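Local coordinates for Fe-S binding reductase, putative (Thermus thermophilus, PDB 2D4O), which is of unknown function but has a GNAT-like fold, consistent with an acyltransferase role that remains unproven, at residues Arg4-Glu9 with Gly35-Ala40; Asp12-Leu17 with Met47-Ala52; Thr62-Arg67 with Glu94-Leu99. The protein carries 1 engineered substitution. All coordinates share one frame; numbering follows the deposited sequence.

Overall arrangement
All three contacts involve one mixed sheet with strands in the order 2-4, 38-42, 45-56, 61-70, 94-97. Contact 1 pairs its first two strands antiparallel at one edge, and contact 3 pairs its last two in parallel at the other; both are partly buried and depend on backbone hydrogen bonds, each extended by a bridging water. Contact 2 is buried: helix 11-17 packs across strand 45-56 through apolar side chains. Contacts 1 and 2 adjoin, with F38 and A40 pairing with strand 45-56. Contact 3 is joined to contact 2 through neighbouring strands 45-56 and 61-70. Centres of contacts 1 and 3 lie about 16 Å apart.

Contact 1: residues Arg4-Glu9 with Gly35-Ala40; sequences RPFTEE and GHSFLA
R4 and L39 form an antiparallel hydrogen-bonded pair that ties the end of strand 2-4 to strand 38-42. R4 N donates to L39 O at 3.0 Å, and L39 N donates back to R4 O at 2.9 Å. R4 O also receives a longer CA-H...O contact from F38 CA. P5 and F38 still lie close, CA to CA 4.7 Å, but by F6 and S37 the backbones have parted and a water takes over: it accepts from F6 N at 2.9 Å and donates to S37 O at 2.8 Å. That water also sits over the centre of one face of the F6 ring.

The side chains of R4 and L39 run alongside each other on the face of the sheet that meets helix 11-17. L39 CD2 lies against one face of the guanidinium, near its rim, 3.4 Å from R4 NH2. The R4 chain starts with CG between the backbone N and the carbonyl carbon (chi1 57°) and then extends to NE. Its head curls over the next residue, R4 NH1 reaching P5 O at 3.1 Å; salt bridges from NE to E41 and from NH1 to D10 fix it further. F6 points into the contact, its ring edge against the F38 carbonyl, with F38 O in the ring plane. F6 CZ meets S37 CB at 3.7 Å, while L28, F31 and A32 of helix 25-32 pack on the same ring. The F38 side chain sets off away from the first segment, though CD1 still brushes R4 O; its ring also packs on L79, A82 and V83 of helix 73-89.

This is the first antiparallel pairing of a GNAT-like fold: a short N-terminal edge strand laid on the second strand, its chain then leaving for the first helix.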
loop_
_atom_site.group_PDB
_atom_site.type_symbol
_atom_site.label_atom_id
_atom_site.label_comp_id
_atom_site.label_asym_id
_atom_site.label_seq_id
_atom_site.Cartn_x
_atom_site.Cartn_y
_atom_site.Cartn_z
ATOM N N ARG A 4 6.201 7.611 6.974
ATOM C CA ARG A 4 7.296 8.223 6.209
ATOM C C ARG A 4 7.651 7.404 5.000
ATOM O O ARG A 4 7.314 6.238 4.933
ATOM C CB ARG A 4 8.517 8.303 7.077
ATOM C CG ARG A 4 9.001 6.958 7.667
ATOM C CD ARG A 4 10.311 7.137 8.416
ATOM N NE ARG A 4 10.836 5.921 9.032
ATOM C CZ ARG A 4 11.605 5.027 8.379
ATOM N NH1 ARG A 4 11.927 5.191 7.091
ATOM N NH2 ARG A 4 12.079 3.969 9.020
ATOM N N PRO A 5 8.402 7.978 4.062
ATOM C CA PRO A 5 8.969 7.181 2.989
ATOM C C PRO A 5 9.922 6.192 3.598
ATOM O O PRO A 5 10.465 6.444 4.686
ATOM C CB PRO A 5 9.718 8.237 2.130
ATOM C CG PRO A 5 9.024 9.487 2.427
ATOM C CD PRO A 5 8.760 9.397 3.914
ATOM N N PHE A 6 10.128 5.067 2.926
ATOM C CA PHE A 6 11.166 4.125 3.319
ATOM C C PHE A 6 12.336 4.174 2.357
ATOM O O PHE A 6 12.197 4.663 1.241
ATOM C CB PHE A 6 10.647 2.701 3.439
ATOM C CG PHE A 6 9.923 2.191 2.226
ATOM C CD1 PHE A 6 10.608 1.771 1.093
ATOM C CD2 PHE A 6 8.551 2.044 2.256
ATOM C CE1 PHE A 6 9.914 1.252 -0.015
ATOM C CE2 PHE A 6 7.854 1.548 1.154
ATOM C CZ PHE A 6 8.537 1.142 0.023
ATOM N N THR A 7 13.488 3.671 2.810
ATOM C CA THR A 7 14.694 3.583 1.986
ATOM C C THR A 7 15.248 2.153 2.058
ATOM O O THR A 7 14.717 1.307 2.770
ATOM C CB THR A 7 15.787 4.541 2.517
ATOM O OG1 THR A 7 16.200 4.083 3.823
ATOM C CG2 THR A 7 15.237 5.990 2.740
ATOM N N GLU A 8 16.363 1.911 1.387
ATOM C CA GLU A 8 17.006 0.591 1.408
ATOM C C GLU A 8 17.373 0.148 2.828
ATOM O O GLU A 8 17.342 -1.048 3.131
ATOM C CB GLU A 8 18.251 0.580 0.497
ATOM C CG GLU A 8 17.912 1.163 -0.863
ATOM C CD GLU A 8 19.023 1.080 -1.887
ATOM O OE1 GLU A 8 20.054 0.416 -1.631
ATOM O OE2 GLU A 8 18.816 1.694 -2.960
ATOM N N GLU A 9 17.662 1.092 3.715
ATOM C CA GLU A 9 18.025 0.713 5.071
ATOM C C GLU A 9 16.814 0.076 5.805
ATOM O O GLU A 9 16.994 -0.535 6.845
ATOM C CB GLU A 9 18.571 1.898 5.865
ATOM C CG GLU A 9 19.548 2.864 5.142
ATOM C CD GLU A 9 20.831 2.269 4.542
ATOM O OE1 GLU A 9 21.128 1.049 4.693
ATOM O OE2 GLU A 9 21.576 3.063 3.895
ATOM N N GLY A 35 6.960 7.901 -4.997
ATOM C CA GLY A 35 6.313 8.948 -4.241
ATOM C C GLY A 35 4.954 8.550 -3.616
ATOM O O GLY A 35 4.289 9.392 -3.033
ATOM N N HIS A 36 4.567 7.277 -3.694
ATOM C CA HIS A 36 3.270 6.833 -3.208
ATOM C C HIS A 36 3.351 5.680 -2.200
ATOM O O HIS A 36 2.316 5.159 -1.739
ATOM C CB HIS A 36 2.403 6.437 -4.395
ATOM C CG HIS A 36 2.180 7.540 -5.381
ATOM N ND1 HIS A 36 1.405 8.651 -5.094
ATOM C CD2 HIS A 36 2.629 7.711 -6.646
ATOM C CE1 HIS A 36 1.362 9.438 -6.148
ATOM N NE2 HIS A 36 2.080 8.886 -7.111
ATOM N N SER A 37 4.581 5.313 -1.837
ATOM C CA SER A 37 4.868 4.202 -0.933
ATOM C C SER A 37 5.361 4.744 0.420
ATOM O O SER A 37 6.140 5.699 0.470
ATOM C CB SER A 37 5.916 3.267 -1.559
ATOM O OG SER A 37 5.526 2.779 -2.849
ATOM N N PHE A 38 4.913 4.091 1.503
ATOM C CA PHE A 38 5.161 4.497 2.861
ATOM C C PHE A 38 5.323 3.324 3.822
ATOM O O PHE A 38 4.930 2.187 3.549
ATOM C CB PHE A 38 3.978 5.359 3.357
ATOM C CG PHE A 38 3.770 6.571 2.549
ATOM C CD1 PHE A 38 4.449 7.754 2.867
ATOM C CD2 PHE A 38 2.950 6.537 1.415
ATOM C CE1 PHE A 38 4.275 8.881 2.105
ATOM C CE2 PHE A 38 2.776 7.658 0.649
ATOM C CZ PHE A 38 3.429 8.834 0.971
ATOM N N LEU A 39 5.881 3.662 4.974
ATOM C CA LEU A 39 6.090 2.776 6.098
ATOM C C LEU A 39 5.470 3.471 7.313
ATOM O O LEU A 39 5.589 4.679 7.457
ATOM C CB LEU A 39 7.588 2.609 6.333
ATOM C CG LEU A 39 8.159 1.894 7.559
ATOM C CD1 LEU A 39 7.803 0.426 7.594
ATOM C CD2 LEU A 39 9.703 2.006 7.572
ATOM N N ALA A 40 4.824 2.682 8.167
ATOM C CA ALA A 40 4.325 3.086 9.460
ATOM C C ALA A 40 5.173 2.497 10.592
ATOM O O ALA A 40 5.499 1.318 10.546
ATOM C CB ALA A 40 2.904 2.582 9.622
HETATM O O HOH W 1 8.885 5.150 0.272
#

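Contact 2: residues Asp12-Leu17 with Met47-Ala52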
loop_
_atom_site.group_PDB
_atom_site.type_symbol
_atom_site.label_atom_id
_atom_site.label_comp_id
_atom_site.label_asym_id
_atom_site.label_seq_id
_atom_site.Cartn_x
_atom_site.Cartn_y
_atom_site.Cartn_z
ATOM N N ASP A 12 14.762 -4.702 6.278
ATOM C CA ASP A 12 14.449 -5.630 7.371
ATOM C C ASP A 12 13.141 -5.263 8.048
ATOM O O ASP A 12 12.370 -6.138 8.374
ATOM C CB ASP A 12 15.560 -5.692 8.422
ATOM C CG ASP A 12 16.855 -6.356 7.916
ATOM O OD1 ASP A 12 16.866 -7.030 6.836
ATOM O OD2 ASP A 12 17.935 -6.244 8.580
ATOM N N ARG A 13 12.893 -3.970 8.209
ATOM C CA ARG A 13 11.629 -3.457 8.748
ATOM C C ARG A 13 10.429 -3.944 7.938
ATOM O O ARG A 13 9.483 -4.502 8.503
ATOM C CB ARG A 13 11.655 -1.929 8.811
ATOM C CG ARG A 13 12.529 -1.379 9.913
ATOM C CD ARG A 13 12.461 0.129 10.020
ATOM N NE ARG A 13 13.320 0.573 11.094
ATOM C CZ ARG A 13 14.577 0.927 10.949
ATOM N NH1 ARG A 13 15.129 0.965 9.745
ATOM N NH2 ARG A 13 15.292 1.274 12.017
ATOM N N LEU A 14 10.483 -3.792 6.614
ATOM C CA LEU A 14 9.382 -4.220 5.760
ATOM C C LEU A 14 9.196 -5.744 5.814
ATOM O O LEU A 14 8.070 -6.260 5.806
ATOM C CB LEU A 14 9.631 -3.804 4.316
ATOM C CG LEU A 14 9.175 -2.428 3.803
ATOM C CD1 LEU A 14 9.435 -1.347 4.744
ATOM C CD2 LEU A 14 9.888 -2.136 2.499
ATOM N N ASN A 15 10.317 -6.458 5.856
ATOM C CA ASN A 15 10.282 -7.915 5.875
ATOM C C ASN A 15 9.804 -8.445 7.248
ATOM O O ASN A 15 9.130 -9.457 7.296
ATOM C CB ASN A 15 11.635 -8.508 5.430
ATOM C CG ASN A 15 11.724 -8.609 3.923
ATOM O OD1 ASN A 15 10.911 -9.300 3.317
ATOM N ND2 ASN A 15 12.618 -7.853 3.303
ATOM N N ARG A 16 10.038 -7.711 8.330
ATOM C CA ARG A 16 9.403 -8.056 9.589
ATOM C C ARG A 16 7.876 -8.005 9.486
ATOM O O ARG A 16 7.187 -8.719 10.197
ATOM C CB ARG A 16 9.899 -7.182 10.754
ATOM C CG ARG A 16 11.205 -7.690 11.320
ATOM C CD ARG A 16 11.941 -6.681 12.207
ATOM N NE ARG A 16 11.285 -6.494 13.505
ATOM C CZ ARG A 16 11.449 -5.424 14.315
ATOM N NH1 ARG A 16 12.253 -4.409 13.972
ATOM N NH2 ARG A 16 10.801 -5.370 15.483
ATOM N N LEU A 17 7.358 -7.166 8.605
ATOM C CA LEU A 17 5.912 -7.028 8.421
ATOM C C LEU A 17 5.335 -7.935 7.323
ATOM O O LEU A 17 4.121 -8.074 7.209
ATOM C CB LEU A 17 5.601 -5.580 8.069
ATOM C CG LEU A 17 5.952 -4.541 9.136
ATOM C CD1 LEU A 17 6.210 -3.187 8.503
ATOM C CD2 LEU A 17 4.811 -4.459 10.130
HETATM N N MSE A 47 5.194 -0.979 11.896
HETATM C CA MSE A 47 3.776 -1.296 12.107
HETATM C C MSE A 47 2.996 -1.548 10.836
HETATM O O MSE A 47 1.873 -2.058 10.893
HETATM C CB MSE A 47 3.079 -0.199 12.926
HETATM C CG MSE A 47 3.505 -0.072 14.365
HETATM SE SE MSE A 47 3.034 -1.723 15.380
HETATM C CE MSE A 47 0.996 -1.363 15.517
ATOM N N GLY A 48 3.553 -1.152 9.696
ATOM C CA GLY A 48 2.903 -1.396 8.421
ATOM C C GLY A 48 3.680 -0.814 7.248
ATOM O O GLY A 48 4.670 -0.078 7.432
ATOM N N PHE A 49 3.278 -1.200 6.040
ATOM C CA PHE A 49 3.788 -0.561 4.834
ATOM C C PHE A 49 2.772 -0.562 3.708
ATOM O O PHE A 49 1.800 -1.328 3.736
ATOM C CB PHE A 49 5.134 -1.162 4.392
ATOM C CG PHE A 49 5.049 -2.606 3.917
ATOM C CD1 PHE A 49 4.621 -2.919 2.635
ATOM C CD2 PHE A 49 5.418 -3.646 4.753
ATOM C CE1 PHE A 49 4.588 -4.264 2.191
ATOM C CE2 PHE A 49 5.354 -4.992 4.323
ATOM C CZ PHE A 49 4.954 -5.289 3.056
ATOM N N ALA A 50 2.970 0.356 2.763
ATOM C CA ALA A 50 2.181 0.410 1.541
ATOM C C ALA A 50 3.051 0.588 0.346
ATOM O O ALA A 50 3.908 1.471 0.309
ATOM C CB ALA A 50 1.093 1.456 1.620
ATOM N N LEU A 51 2.864 -0.297 -0.619
ATOM C CA LEU A 51 3.572 -0.238 -1.886
ATOM C C LEU A 51 2.568 0.185 -2.955
ATOM O O LEU A 51 1.583 -0.475 -3.160
ATOM C CB LEU A 51 4.178 -1.600 -2.216
ATOM C CG LEU A 51 4.983 -2.320 -1.154
ATOM C CD1 LEU A 51 5.515 -3.571 -1.753
ATOM C CD2 LEU A 51 6.112 -1.486 -0.589
ATOM N N ALA A 52 2.836 1.292 -3.626
ATOM C CA ALA A 52 1.901 1.836 -4.580
ATOM C C ALA A 52 2.651 2.629 -5.658
ATOM O O ALA A 52 3.760 3.101 -5.440
ATOM C CB ALA A 52 0.885 2.737 -3.875
#
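L17 and F49 are the principal partners here, with L14 flanking the same ring. L17 points toward the strand and sets both methyls on the M47-G48 peptide: L17 CD2 rests 3.5 Å from M47 C, while L17 CD1 lies 3.6 Å from G48 N. The leucine's CG stands anti to the carbonyl carbon (chi1 -63°), which carries both methyls down onto that link. Nearer the helix, L17 CB meets the edge of the F49 ring, 3.8 Å from F49 CE2, and L17 CD1 also lies in the plane of that ring at its edge.

The strand is irregular where L17 lands. M47, a selenomethionine, and G48 both face A40 of the adjacent strand, a classic beta bulge, and it is backbone atoms of M47 and G48 that the leucine methyls touch. Above it helix 11-17 runs nearly at right angles to the strand, 102° between their directions, with the axes of the two segments 8.1 Å apart at closest approach. This is the first helix of a GNAT-like fold laid across the central sheet.

F49 rises from the strand toward the helix, its CG placed between the backbone N and the carbonyl carbon (chi1 67°). The ring slides in beside L14, whose side chain runs at a slant to it; L14 CG is 4.1 Å from F49 CD2. The helix backbone comes closer still, L14 O approaching F49 CE2 to 3.3 Å. On the strand side the phenylalanine also touches R67 and E69 of strand 61-70, and both leucines are shared with L39 of strand 38-42.

Contact 3: residues Thr62-Arg67 with Glu94-Leu99; sequences TVLVTR and EVALHL
V65 and L97 lie side by side, pointing the same way, with V65 CB 3.6 Å from L97 CB. V63 and V95 share their face of the sheet and pack under V83 and A87 of helix 73-89, while L97 reaches L110 of helix 104-112. On the face with L64 and A96, T62 and E94 run at a slant to each other. E94 has CG between its backbone N and carbonyl carbon (chi1 61°) and then extends, bringing OE2 to 2.7 Å from T62 OG1; Q57 OE1 is a rival acceptor for the threonine's one proton. T62 CG2 turns instead to A96 CB, 3.9 Å away. Further along, L64 CD1 approaches the H98 ring obliquely.

Three backbone bonds hold the strands in parallel register: V63 N to E94 O, A96 N to V63 O, and V65 N to A96 O at 2.9 Å. Then the strands open. From V65 to L97 the CA atoms are 4.9 Å apart, but from T66 to H98 they are 7.9 Å apart, and a water spans the gap between V65 O (2.6 Å) and H98 N (2.8 Å). T66 and R67 form a classic bulge facing L51. Parallel strands joined by a beta-alpha-beta crossover and splaying into a V are the hallmark of the GNAT fold, whose relatives bind acyl-CoA in that cleft.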
loop_
_atom_site.group_PDB
_atom_site.type_symbol
_atom_site.label_atom_id
_atom_site.label_comp_id
_atom_site.label_asym_id
_atom_site.label_seq_id
_atom_site.Cartn_x
_atom_site.Cartn_y
_atom_site.Cartn_z
ATOM N N THR A 62 -4.680 6.409 -11.912
ATOM C CA THR A 62 -5.040 5.687 -10.704
ATOM C C THR A 62 -3.739 5.414 -9.934
ATOM O O THR A 62 -2.752 4.952 -10.505
ATOM C CB THR A 62 -5.642 4.344 -11.126
ATOM O OG1 THR A 62 -6.910 4.559 -11.770
ATOM C CG2 THR A 62 -5.916 3.438 -9.931
ATOM N N VAL A 63 -3.720 5.691 -8.649
ATOM C CA VAL A 63 -2.633 5.179 -7.815
ATOM C C VAL A 63 -3.097 3.805 -7.341
ATOM O O VAL A 63 -4.095 3.667 -6.638
ATOM C CB VAL A 63 -2.227 6.151 -6.693
ATOM C CG1 VAL A 63 -1.462 5.439 -5.578
ATOM C CG2 VAL A 63 -1.353 7.285 -7.280
ATOM N N LEU A 64 -2.407 2.796 -7.834
ATOM C CA LEU A 64 -2.672 1.415 -7.507
ATOM C C LEU A 64 -1.764 0.942 -6.378
ATOM O O LEU A 64 -0.526 1.002 -6.457
ATOM C CB LEU A 64 -2.479 0.558 -8.751
ATOM C CG LEU A 64 -2.636 -0.948 -8.571
ATOM C CD1 LEU A 64 -4.082 -1.323 -8.232
ATOM C CD2 LEU A 64 -2.139 -1.652 -9.779
ATOM N N VAL A 65 -2.392 0.472 -5.309
ATOM C CA VAL A 65 -1.661 -0.083 -4.185
ATOM C C VAL A 65 -1.494 -1.562 -4.481
ATOM O O VAL A 65 -2.474 -2.286 -4.513
ATOM C CB VAL A 65 -2.404 0.103 -2.870
ATOM C CG1 VAL A 65 -1.662 -0.531 -1.702
ATOM C CG2 VAL A 65 -2.626 1.580 -2.611
ATOM N N THR A 66 -0.260 -1.961 -4.763
ATOM C CA THR A 66 0.103 -3.368 -4.892
ATOM C C THR A 66 -0.012 -4.200 -3.621
ATOM O O THR A 66 -0.483 -5.360 -3.642
ATOM C CB THR A 66 1.554 -3.445 -5.417
ATOM O OG1 THR A 66 1.520 -3.119 -6.788
ATOM C CG2 THR A 66 2.164 -4.899 -5.335
ATOM N N ARG A 67 0.454 -3.617 -2.523
ATOM C CA ARG A 67 0.475 -4.299 -1.267
ATOM C C ARG A 67 0.326 -3.352 -0.081
ATOM O O ARG A 67 0.887 -2.290 -0.061
ATOM C CB ARG A 67 1.758 -5.113 -1.150
ATOM C CG ARG A 67 1.636 -6.104 -0.038
ATOM C CD ARG A 67 2.716 -7.131 -0.073
ATOM N NE ARG A 67 2.685 -7.968 1.106
ATOM C CZ ARG A 67 3.664 -8.784 1.423
ATOM N NH1 ARG A 67 4.703 -8.871 0.606
ATOM N NH2 ARG A 67 3.602 -9.522 2.519
ATOM N N GLU A 94 -7.883 8.783 -8.698
ATOM C CA GLU A 94 -8.384 7.820 -7.723
ATOM C C GLU A 94 -7.245 6.972 -7.155
ATOM O O GLU A 94 -6.159 6.884 -7.742
ATOM C CB GLU A 94 -9.440 6.915 -8.348
ATOM C CG GLU A 94 -8.877 6.107 -9.504
ATOM C CD GLU A 94 -9.908 5.267 -10.232
ATOM O OE1 GLU A 94 -11.110 5.472 -10.058
ATOM O OE2 GLU A 94 -9.499 4.385 -10.993
ATOM N N VAL A 95 -7.530 6.342 -6.024
ATOM C CA VAL A 95 -6.646 5.385 -5.387
ATOM C C VAL A 95 -7.379 4.051 -5.370
ATOM O O VAL A 95 -8.553 4.007 -5.023
ATOM C CB VAL A 95 -6.308 5.767 -3.965
ATOM C CG1 VAL A 95 -5.353 4.704 -3.370
ATOM C CG2 VAL A 95 -5.635 7.135 -3.915
ATOM N N ALA A 96 -6.718 2.985 -5.801
ATOM C CA ALA A 96 -7.364 1.670 -5.840
ATOM C C ALA A 96 -6.473 0.662 -5.173
ATOM O O ALA A 96 -5.260 0.769 -5.240
ATOM C CB ALA A 96 -7.626 1.248 -7.235
ATOM N N LEU A 97 -7.101 -0.313 -4.523
ATOM C CA LEU A 97 -6.397 -1.488 -4.045
ATOM C C LEU A 97 -7.309 -2.702 -3.918
ATOM O O LEU A 97 -8.532 -2.575 -3.964
ATOM C CB LEU A 97 -5.723 -1.196 -2.733
ATOM C CG LEU A 97 -6.499 -1.043 -1.467
ATOM C CD1 LEU A 97 -5.581 -1.191 -0.217
ATOM C CD2 LEU A 97 -7.165 0.328 -1.523
ATOM N N HIS A 98 -6.708 -3.874 -3.767
ATOM C CA HIS A 98 -7.491 -5.111 -3.766
ATOM C C HIS A 98 -7.624 -5.592 -2.366
ATOM O O HIS A 98 -6.621 -5.761 -1.681
ATOM C CB HIS A 98 -6.830 -6.165 -4.625
ATOM C CG HIS A 98 -6.587 -5.699 -6.011
ATOM N ND1 HIS A 98 -7.614 -5.468 -6.901
ATOM C CD2 HIS A 98 -5.449 -5.327 -6.633
ATOM C CE1 HIS A 98 -7.106 -4.997 -8.022
ATOM N NE2 HIS A 98 -5.796 -4.908 -7.892
ATOM N N LEU A 99 -8.870 -5.804 -1.953
ATOM C CA LEU A 99 -9.191 -6.263 -0.633
ATOM C C LEU A 99 -9.541 -7.759 -0.619
ATOM O O LEU A 99 -10.497 -8.213 -1.264
ATOM C CB LEU A 99 -10.376 -5.494 -0.083
ATOM C CG LEU A 99 -10.953 -5.962 1.255
ATOM C CD1 LEU A 99 -9.875 -5.952 2.362
ATOM C CD2 LEU A 99 -12.150 -5.065 1.644
HETATM O O HOH W 2 -3.934 -4.350 -4.088
#